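Local coordinates for protein beta-hexosaminidase (PDB 6JTJ) that probably cleaves terminal beta-1,4-linked N-acetylglucosamine from peptide-linked peptidoglycan fragments during cell-wall recycling, as a family 3 glycoside hydrolase, at residues D229-L233 and D234-A238; F244-M247 and S248-G251; T267-A270 and G271-E274; E274-L277 and K278-R282. One frame throughout, in Å; residues are numbered along the deposited sequence.

In the fold
All four contacts are local ones within the family 3 catalytic domain and follow one another along the chain. Contact 1 starts helix 233-238, contact 2 finishes helix 242-249, contact 3 is the turn leading into helix 274-284, and contact 4 lies on that helix. Contacts 3 and 4 share Glu274, their centres about 9 Å apart, and Trp276 of contact 4 packs against both Ala270 of contact 3 and the leucines of contact 1. Contacts 1 and 2, with centres about 19 Å apart, are joined by the salt bridge between Glu237 and Arg245. They belong to the helices and connecting loops that follow strands 208-212 and 261-262; strands 208-212 and 290-295 carry His211 and Asp294, predicted substrate-binding residue and nucleophile.

Contact 1 (D229-L233 and D234-A238); sequences DGRSL and DELEA
Leu236 crosses Arg231 at about a right angle, its CD1 lying over one face of the guanidinium, 3.8 Å from Arg231 NH2. That flat group is held from its edge by Asp229: NE and NH2 each meet the syn lone pair of a different carboxylate oxygen, and Asp229 OD1 also receives Arg231 N, an Asx turn. Arg231 NH1 pairs with Asp240. Leu236 N, in turn, donates to Ser232 O at 3.2 Å. The start of helix 233-238 is closed here by a capping box with Ser232 as N-cap. Glu235, with CG beside its own backbone N (chi1 -72°) and the chain extended beyond, folds back to Ser232, and its OE2 accepts Ser232 N at 2.9 Å in a nearly straight bond (175°), on the anti side and well out of the carboxylate plane. Ser232 OG takes Glu235 N (3.2 Å) and adds a weak bond to OE2. Leu233 runs alongside Glu237, pointing the same way; Glu237 N bonds to Leu233 O at 2.8 Å and its CG rests 3.2 Å from Leu233 O, while the Glu237 carboxylate turns to Arg245. Leu233 and Leu236 both reach Trp276 of helix 274-284.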
# COMPACT_ATOMS: atom_id res chain seq x y z
N ASP C 229 -14.98 4.83 -1.85
CA ASP C 229 -15.83 3.86 -1.15
C ASP C 229 -17.26 4.34 -1.38
O ASP C 229 -17.68 5.33 -0.81
CB ASP C 229 -15.48 3.84 0.36
CG ASP C 229 -16.23 2.76 1.16
OD1 ASP C 229 -17.37 2.40 0.80
OD2 ASP C 229 -15.68 2.28 2.19
N GLY C 230 -18.00 3.60 -2.19
CA GLY C 230 -19.33 4.02 -2.62
C GLY C 230 -20.46 3.72 -1.66
O GLY C 230 -21.62 3.95 -2.00
N ARG C 231 -20.17 3.22 -0.47
CA ARG C 231 -21.22 2.78 0.43
C ARG C 231 -21.90 3.92 1.15
O ARG C 231 -21.40 5.05 1.20
CB ARG C 231 -20.67 1.80 1.45
CG ARG C 231 -20.12 0.51 0.83
CD ARG C 231 -19.51 -0.38 1.91
NE ARG C 231 -18.33 0.23 2.49
CZ ARG C 231 -17.79 -0.11 3.66
NH1 ARG C 231 -18.29 -1.10 4.39
NH2 ARG C 231 -16.71 0.53 4.08
N SER C 232 -23.04 3.61 1.73
CA SER C 232 -23.84 4.59 2.45
C SER C 232 -23.34 4.68 3.88
O SER C 232 -22.72 3.76 4.39
CB SER C 232 -25.32 4.17 2.46
OG SER C 232 -25.53 3.08 3.35
N LEU C 233 -23.68 5.79 4.53
CA LEU C 233 -23.35 5.97 5.93
C LEU C 233 -23.91 4.85 6.81
O LEU C 233 -23.24 4.39 7.74
CB LEU C 233 -23.86 7.32 6.43
CG LEU C 233 -23.49 7.68 7.87
CD1 LEU C 233 -21.98 7.65 8.06
CD2 LEU C 233 -24.03 9.06 8.22
N ASP C 234 -25.14 4.42 6.53
CA ASP C 234 -25.74 3.34 7.31
C ASP C 234 -24.90 2.07 7.22
O ASP C 234 -24.72 1.36 8.20
CB ASP C 234 -27.18 3.05 6.86
CG ASP C 234 -28.17 4.11 7.35
OD1 ASP C 234 -28.05 4.60 8.50
OD2 ASP C 234 -29.10 4.44 6.59
N GLU C 235 -24.41 1.76 6.02
CA GLU C 235 -23.57 0.58 5.85
C GLU C 235 -22.31 0.69 6.68
O GLU C 235 -21.91 -0.28 7.33
CB GLU C 235 -23.23 0.38 4.37
CG GLU C 235 -24.40 -0.10 3.53
CD GLU C 235 -24.04 -0.18 2.07
OE1 GLU C 235 -23.73 -1.29 1.60
OE2 GLU C 235 -24.05 0.87 1.40
N LEU C 236 -21.72 1.88 6.72
CA LEU C 236 -20.55 2.10 7.56
C LEU C 236 -20.86 2.06 9.05
O LEU C 236 -20.07 1.50 9.83
CB LEU C 236 -19.82 3.40 7.18
CG LEU C 236 -18.72 3.20 6.11
CD1 LEU C 236 -19.29 3.20 4.71
CD2 LEU C 236 -17.65 4.27 6.21
N GLU C 237 -22.00 2.62 9.46
CA GLU C 237 -22.41 2.57 10.87
C GLU C 237 -22.63 1.16 11.34
O GLU C 237 -22.29 0.80 12.47
CB GLU C 237 -23.68 3.37 11.12
CG GLU C 237 -23.51 4.86 10.92
CD GLU C 237 -22.82 5.57 12.08
OE1 GLU C 237 -22.39 4.91 13.07
OE2 GLU C 237 -22.71 6.82 12.00
N ALA C 238 -23.14 0.32 10.45
CA ALA C 238 -23.37 -1.08 10.79
C ALA C 238 -22.08 -1.88 10.98
O ALA C 238 -22.11 -2.96 11.56
CB ALA C 238 -24.24 -1.73 9.72

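Contact 2 (F244-M247 and S248-G251); sequences FRIM and SREG
Ser248 begins the last turn of helix 242-249 by donating its backbone N to Phe244 O at 2.9 Å, and its CB sits 3.3 Å from the same Phe244 O. Arg249 follows with an equally regular bond, N to Arg245 O at 3.0 Å. Its side chain bends at chi2 and chi3 so that it runs alongside Ile246, pointing the same way, and NH2 comes within 4.0 Å of Ile246 CG1. The other terminal nitrogen, NH1, lies very close to Glu250 OE2, a weak and poorly angled ion pair whose detail is doubtful. Glu250 is where helical backbone angles are lost. Its N still reaches Ile246 O at 3.0 Å, but the bond is more bent (144°), and its CG is 3.4 Å from Ile246 O. Gly251 then takes a positive phi (97°) that favours glycine and ends the helix in a Schellman motif: Gly251 N bonds to Ser248 O, and Met252 N to Met247 O. Around this helix end, Ile246, Met247 and Glu250 rest on Leu194 of helix 186-202. Phe244 meets Phe212 edge-to-face at the end of strand 208-212, Arg245, besides its bridge to Glu237, pairs with Asp284 of helix 274-284, and Gly251 O receives Tyr352 OH from helix 346-352.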
# COMPACT_ATOMS: atom_id res chain seq x y z
N PHE C 244 -14.43 2.33 15.81
CA PHE C 244 -14.05 3.68 16.12
C PHE C 244 -14.92 4.25 17.25
O PHE C 244 -14.38 4.82 18.20
CB PHE C 244 -14.12 4.59 14.88
CG PHE C 244 -13.04 4.30 13.86
CD1 PHE C 244 -11.78 4.83 13.99
CD2 PHE C 244 -13.30 3.50 12.76
CE1 PHE C 244 -10.79 4.56 13.05
CE2 PHE C 244 -12.33 3.22 11.82
CZ PHE C 244 -11.06 3.74 11.98
N ARG C 245 -16.23 4.05 17.18
CA ARG C 245 -17.12 4.49 18.27
C ARG C 245 -16.73 3.92 19.61
O ARG C 245 -16.62 4.63 20.60
CB ARG C 245 -18.56 4.09 17.99
CG ARG C 245 -19.25 4.95 16.97
CD ARG C 245 -20.73 4.61 17.05
NE ARG C 245 -21.62 5.80 16.95
CZ ARG C 245 -21.79 6.55 15.86
NH1 ARG C 245 -21.17 6.24 14.74
NH2 ARG C 245 -22.59 7.62 15.89
N ILE C 246 -16.51 2.61 19.61
CA ILE C 246 -16.23 1.89 20.84
C ILE C 246 -14.87 2.33 21.41
O ILE C 246 -14.74 2.55 22.61
CB ILE C 246 -16.29 0.38 20.59
CG1 ILE C 246 -17.74 -0.02 20.24
CG2 ILE C 246 -15.81 -0.39 21.80
CD1 ILE C 246 -17.91 -1.43 19.65
N MET C 247 -13.86 2.42 20.55
CA MET C 247 -12.52 2.87 21.00
C MET C 247 -12.56 4.30 21.52
O MET C 247 -11.92 4.61 22.53
CB MET C 247 -11.52 2.74 19.88
CG MET C 247 -11.14 1.30 19.59
SD MET C 247 -9.98 0.69 20.81
CE MET C 247 -8.45 1.43 20.26
N SER C 248 -13.32 5.16 20.85
CA SER C 248 -13.52 6.52 21.29
C SER C 248 -14.09 6.53 22.71
O SER C 248 -13.57 7.19 23.59
CB SER C 248 -14.46 7.27 20.34
OG SER C 248 -14.65 8.61 20.78
N ARG C 249 -15.16 5.78 22.92
CA ARG C 249 -15.79 5.67 24.23
C ARG C 249 -14.82 5.22 25.29
O ARG C 249 -14.85 5.71 26.40
CB ARG C 249 -16.94 4.68 24.20
CG ARG C 249 -18.09 5.08 25.10
CD ARG C 249 -18.77 3.89 25.77
NE ARG C 249 -19.11 2.82 24.84
CZ ARG C 249 -18.68 1.55 24.90
NH1 ARG C 249 -17.85 1.14 25.86
NH2 ARG C 249 -19.08 0.68 23.98
N GLU C 250 -13.92 4.30 24.93
CA GLU C 250 -12.97 3.75 25.88
C GLU C 250 -11.63 4.46 25.96
O GLU C 250 -10.65 3.88 26.44
CB GLU C 250 -12.75 2.27 25.57
CG GLU C 250 -14.03 1.44 25.70
CD GLU C 250 -14.58 1.45 27.11
OE1 GLU C 250 -13.78 1.30 28.05
OE2 GLU C 250 -15.81 1.67 27.26
N GLY C 251 -11.57 5.71 25.50
CA GLY C 251 -10.39 6.55 25.79
C GLY C 251 -9.29 6.64 24.74
O GLY C 251 -8.19 7.11 25.03

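Contact 3 (T267-A270 and G271-E274); sequences TKPA and GFSE
Phe272 and Ser273 tie their amides back across the turn to Pro269 and Ala270, each reaching the carbonyl three residues earlier. Phe272 N donates to Pro269 O at 2.9 Å, from 43° out of the carbonyl plane. Ser273 N donates to Ala270 O at 3.1 Å, standing still higher above its carbonyl (68° out of plane), so neither bond falls on a lone pair. These two successive i to i+3 bonds make a short 3-10 turn at Ala270 and Gly271. Both hydrogen bonds across the turn are thus backbone to backbone. Among the side chains, Phe272 CD2 comes within 4.2 Å of Pro269 CG. Ser273 CB rests 3.5 Å from Pro269 O. Lys268 lies extended along the outside, its CD 3.5 Å from Phe272 O, a contact of the aliphatic chain. The hydroxyl of Ser273, with OG opposite the backbone N (chi1 170°), is satisfied beyond the turn: it pairs with Asp266 OD2 and accepts Trp276 N, as N-cap of helix 274-284. Ala270 is also paired through its backbone with Val260, and the Phe272 ring reaches Ile313 and Ser314 of helix 307-317. The predicted nucleophile Asp294 is about 4 Å from the Phe272 side chain, nearest atom to nearest atom. The chemistry therefore implies a corner shaped by two backbone bonds and the apolar contact of Pro269 with Phe272, while the serine hydroxyl, shared between Asp266 OD2 and Trp276 N, links the loop to the start of the next helix.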
# COMPACT_ATOMS: atom_id res chain seq x y z
N THR C 267 -17.98 14.64 -0.88
CA THR C 267 -17.16 14.57 -2.08
C THR C 267 -15.68 14.71 -1.74
O THR C 267 -14.82 14.47 -2.57
CB THR C 267 -17.52 15.69 -3.06
OG1 THR C 267 -17.42 16.94 -2.38
CG2 THR C 267 -18.94 15.50 -3.57
N LYS C 268 -15.40 15.15 -0.52
CA LYS C 268 -14.02 15.33 -0.09
C LYS C 268 -13.50 14.11 0.66
O LYS C 268 -14.26 13.45 1.36
CB LYS C 268 -13.92 16.54 0.81
CG LYS C 268 -14.21 17.84 0.08
CD LYS C 268 -14.30 19.00 1.03
CE LYS C 268 -14.44 20.30 0.24
NZ LYS C 268 -14.34 21.54 1.06
N PRO C 269 -12.19 13.82 0.52
CA PRO C 269 -11.59 12.78 1.35
C PRO C 269 -11.83 13.07 2.83
O PRO C 269 -11.88 14.24 3.23
CB PRO C 269 -10.09 12.87 1.05
CG PRO C 269 -9.98 13.71 -0.18
CD PRO C 269 -11.19 14.57 -0.24
N ALA C 270 -11.95 12.02 3.63
CA ALA C 270 -12.28 12.14 5.04
C ALA C 270 -11.41 13.12 5.80
O ALA C 270 -11.91 13.89 6.61
CB ALA C 270 -12.22 10.77 5.71
N GLY C 271 -10.11 13.12 5.53
CA GLY C 271 -9.18 14.01 6.24
C GLY C 271 -9.32 15.49 5.93
O GLY C 271 -8.71 16.34 6.60
N PHE C 272 -10.11 15.82 4.91
CA PHE C 272 -10.38 17.19 4.53
C PHE C 272 -11.88 17.44 4.55
O PHE C 272 -12.35 18.37 3.92
CB PHE C 272 -9.85 17.46 3.12
CG PHE C 272 -8.37 17.32 2.97
CD1 PHE C 272 -7.53 18.38 3.26
CD2 PHE C 272 -7.82 16.16 2.47
CE1 PHE C 272 -6.15 18.29 3.07
CE2 PHE C 272 -6.44 16.04 2.30
CZ PHE C 272 -5.60 17.11 2.59
N SER C 273 -12.63 16.65 5.30
CA SER C 273 -14.09 16.76 5.31
C SER C 273 -14.67 17.19 6.65
O SER C 273 -14.59 16.43 7.62
CB SER C 273 -14.71 15.43 4.94
OG SER C 273 -16.12 15.44 5.15
N GLU C 274 -15.27 18.37 6.70
CA GLU C 274 -15.99 18.85 7.89
C GLU C 274 -17.07 17.89 8.31
O GLU C 274 -17.31 17.68 9.49
CB GLU C 274 -16.66 20.20 7.63
CG GLU C 274 -15.72 21.37 7.52
CD GLU C 274 -16.46 22.70 7.47
OE1 GLU C 274 -17.46 22.80 6.71
OE2 GLU C 274 -16.06 23.64 8.18

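Contact 4 (E274-L277 and K278-R282); sequences EIWL and KQILR
Ile280 CD1 meets the six-membered ring of the Trp276 indole, 3.6 Å from Trp276 CE3. The two side chains lie side by side and point the same way; Ile280 keeps CG1 beside its backbone N (chi1 -68°) with CD1 extended beyond it (chi2 162°), which carries the methyl out to the six-membered ring. The same CD1 also touches Ile275 CG2 at 4.1 Å, where the two isoleucines meet at a slant. Ile275 lies alongside Gln279 as well, its CG1 3.8 Å from Gln279 OE1. Here helix 274-284 widens into a pi-type turn. Glu274 O accepts both Lys278 N, at 2.7 Å, and Gln279 N, at 3.1 Å; from there the bonds run five residues back, Ile280 N to Ile275 O, Leu281 N to Trp276 O and Arg282 N to Leu277 O. This i to i+5 bonding accompanies the contact of Ile280 CD1 with Ile275 CG2. On another side of the helix Glu274 and Lys278 both stretch outward, extended beyond CG, yet Glu274 OE2 and Lys278 NZ remain 3.7 Å apart, a long ion pair; Lys278 NZ also donates to Glu316 O. Arg282 bends at chi2 (-66°), with CG 3.2 Å from Leu277 O, and its guanidinium goes on to a salt bridge with Asp320. Leu277 and Leu281 face Ile291 of strand 290-295, and the Trp276 ring meets Tyr262 edge-to-face.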
# COMPACT_ATOMS: atom_id res chain seq x y z
N GLU C 274 -15.27 18.37 6.70
CA GLU C 274 -15.99 18.85 7.89
C GLU C 274 -17.07 17.89 8.31
O GLU C 274 -17.31 17.68 9.49
CB GLU C 274 -16.66 20.20 7.63
CG GLU C 274 -15.72 21.37 7.52
CD GLU C 274 -16.46 22.70 7.47
OE1 GLU C 274 -17.46 22.80 6.71
OE2 GLU C 274 -16.06 23.64 8.18
N ILE C 275 -17.74 17.32 7.32
CA ILE C 275 -18.81 16.37 7.60
C ILE C 275 -18.25 15.17 8.38
O ILE C 275 -18.74 14.85 9.46
CB ILE C 275 -19.52 15.95 6.29
CG1 ILE C 275 -20.28 17.15 5.69
CG2 ILE C 275 -20.48 14.80 6.55
CD1 ILE C 275 -20.68 17.00 4.24
N TRP C 276 -17.19 14.56 7.86
CA TRP C 276 -16.60 13.40 8.54
C TRP C 276 -16.04 13.77 9.90
O TRP C 276 -16.29 13.08 10.89
CB TRP C 276 -15.52 12.72 7.68
CG TRP C 276 -16.09 11.81 6.66
CD1 TRP C 276 -16.02 11.95 5.31
CD2 TRP C 276 -16.82 10.62 6.90
NE1 TRP C 276 -16.66 10.91 4.69
CE2 TRP C 276 -17.19 10.09 5.65
CE3 TRP C 276 -17.23 9.95 8.06
CZ2 TRP C 276 -17.92 8.90 5.52
CZ3 TRP C 276 -17.98 8.80 7.94
CH2 TRP C 276 -18.30 8.27 6.68
N LEU C 277 -15.28 14.86 9.96
CA LEU C 277 -14.51 15.17 11.15
C LEU C 277 -15.28 15.94 12.22
O LEU C 277 -15.12 15.66 13.40
CB LEU C 277 -13.23 15.91 10.76
CG LEU C 277 -12.34 15.22 9.72
CD1 LEU C 277 -11.11 16.05 9.45
CD2 LEU C 277 -11.94 13.81 10.17
N LYS C 278 -16.12 16.89 11.82
CA LYS C 278 -16.84 17.69 12.81
C LYS C 278 -18.20 17.11 13.09
O LYS C 278 -18.55 16.84 14.23
CB LYS C 278 -16.97 19.14 12.36
CG LYS C 278 -15.63 19.85 12.33
CD LYS C 278 -15.76 21.32 11.98
CE LYS C 278 -14.40 21.98 12.06
NZ LYS C 278 -14.41 23.31 11.42
N GLN C 279 -18.96 16.89 12.05
CA GLN C 279 -20.32 16.46 12.21
C GLN C 279 -20.38 15.01 12.72
O GLN C 279 -21.11 14.70 13.67
CB GLN C 279 -21.07 16.71 10.89
CG GLN C 279 -22.51 16.25 10.78
CD GLN C 279 -23.12 16.52 9.41
OE1 GLN C 279 -22.67 17.41 8.67
NE2 GLN C 279 -24.14 15.75 9.05
N ILE C 280 -19.61 14.11 12.10
CA ILE C 280 -19.69 12.69 12.48
C ILE C 280 -18.78 12.35 13.65
O ILE C 280 -19.26 11.91 14.68
CB ILE C 280 -19.47 11.77 11.26
CG1 ILE C 280 -20.64 11.92 10.28
CG2 ILE C 280 -19.39 10.32 11.69
CD1 ILE C 280 -20.36 11.42 8.88
N LEU C 281 -17.48 12.58 13.50
CA LEU C 281 -16.54 12.18 14.55
C LEU C 281 -16.67 13.00 15.85
O LEU C 281 -16.72 12.42 16.92
CB LEU C 281 -15.09 12.23 14.02
CG LEU C 281 -13.99 11.75 14.97
CD1 LEU C 281 -14.29 10.37 15.54
CD2 LEU C 281 -12.64 11.76 14.25
N ARG C 282 -16.69 14.33 15.76
CA ARG C 282 -16.84 15.17 16.95
C ARG C 282 -18.25 15.11 17.50
O ARG C 282 -18.46 14.68 18.63
CB ARG C 282 -16.47 16.64 16.67
CG ARG C 282 -15.01 16.92 16.36
CD ARG C 282 -14.12 16.67 17.55
NE ARG C 282 -12.74 17.04 17.26
CZ ARG C 282 -11.67 16.49 17.82
NH1 ARG C 282 -11.76 15.52 18.72
NH2 ARG C 282 -10.46 16.94 17.49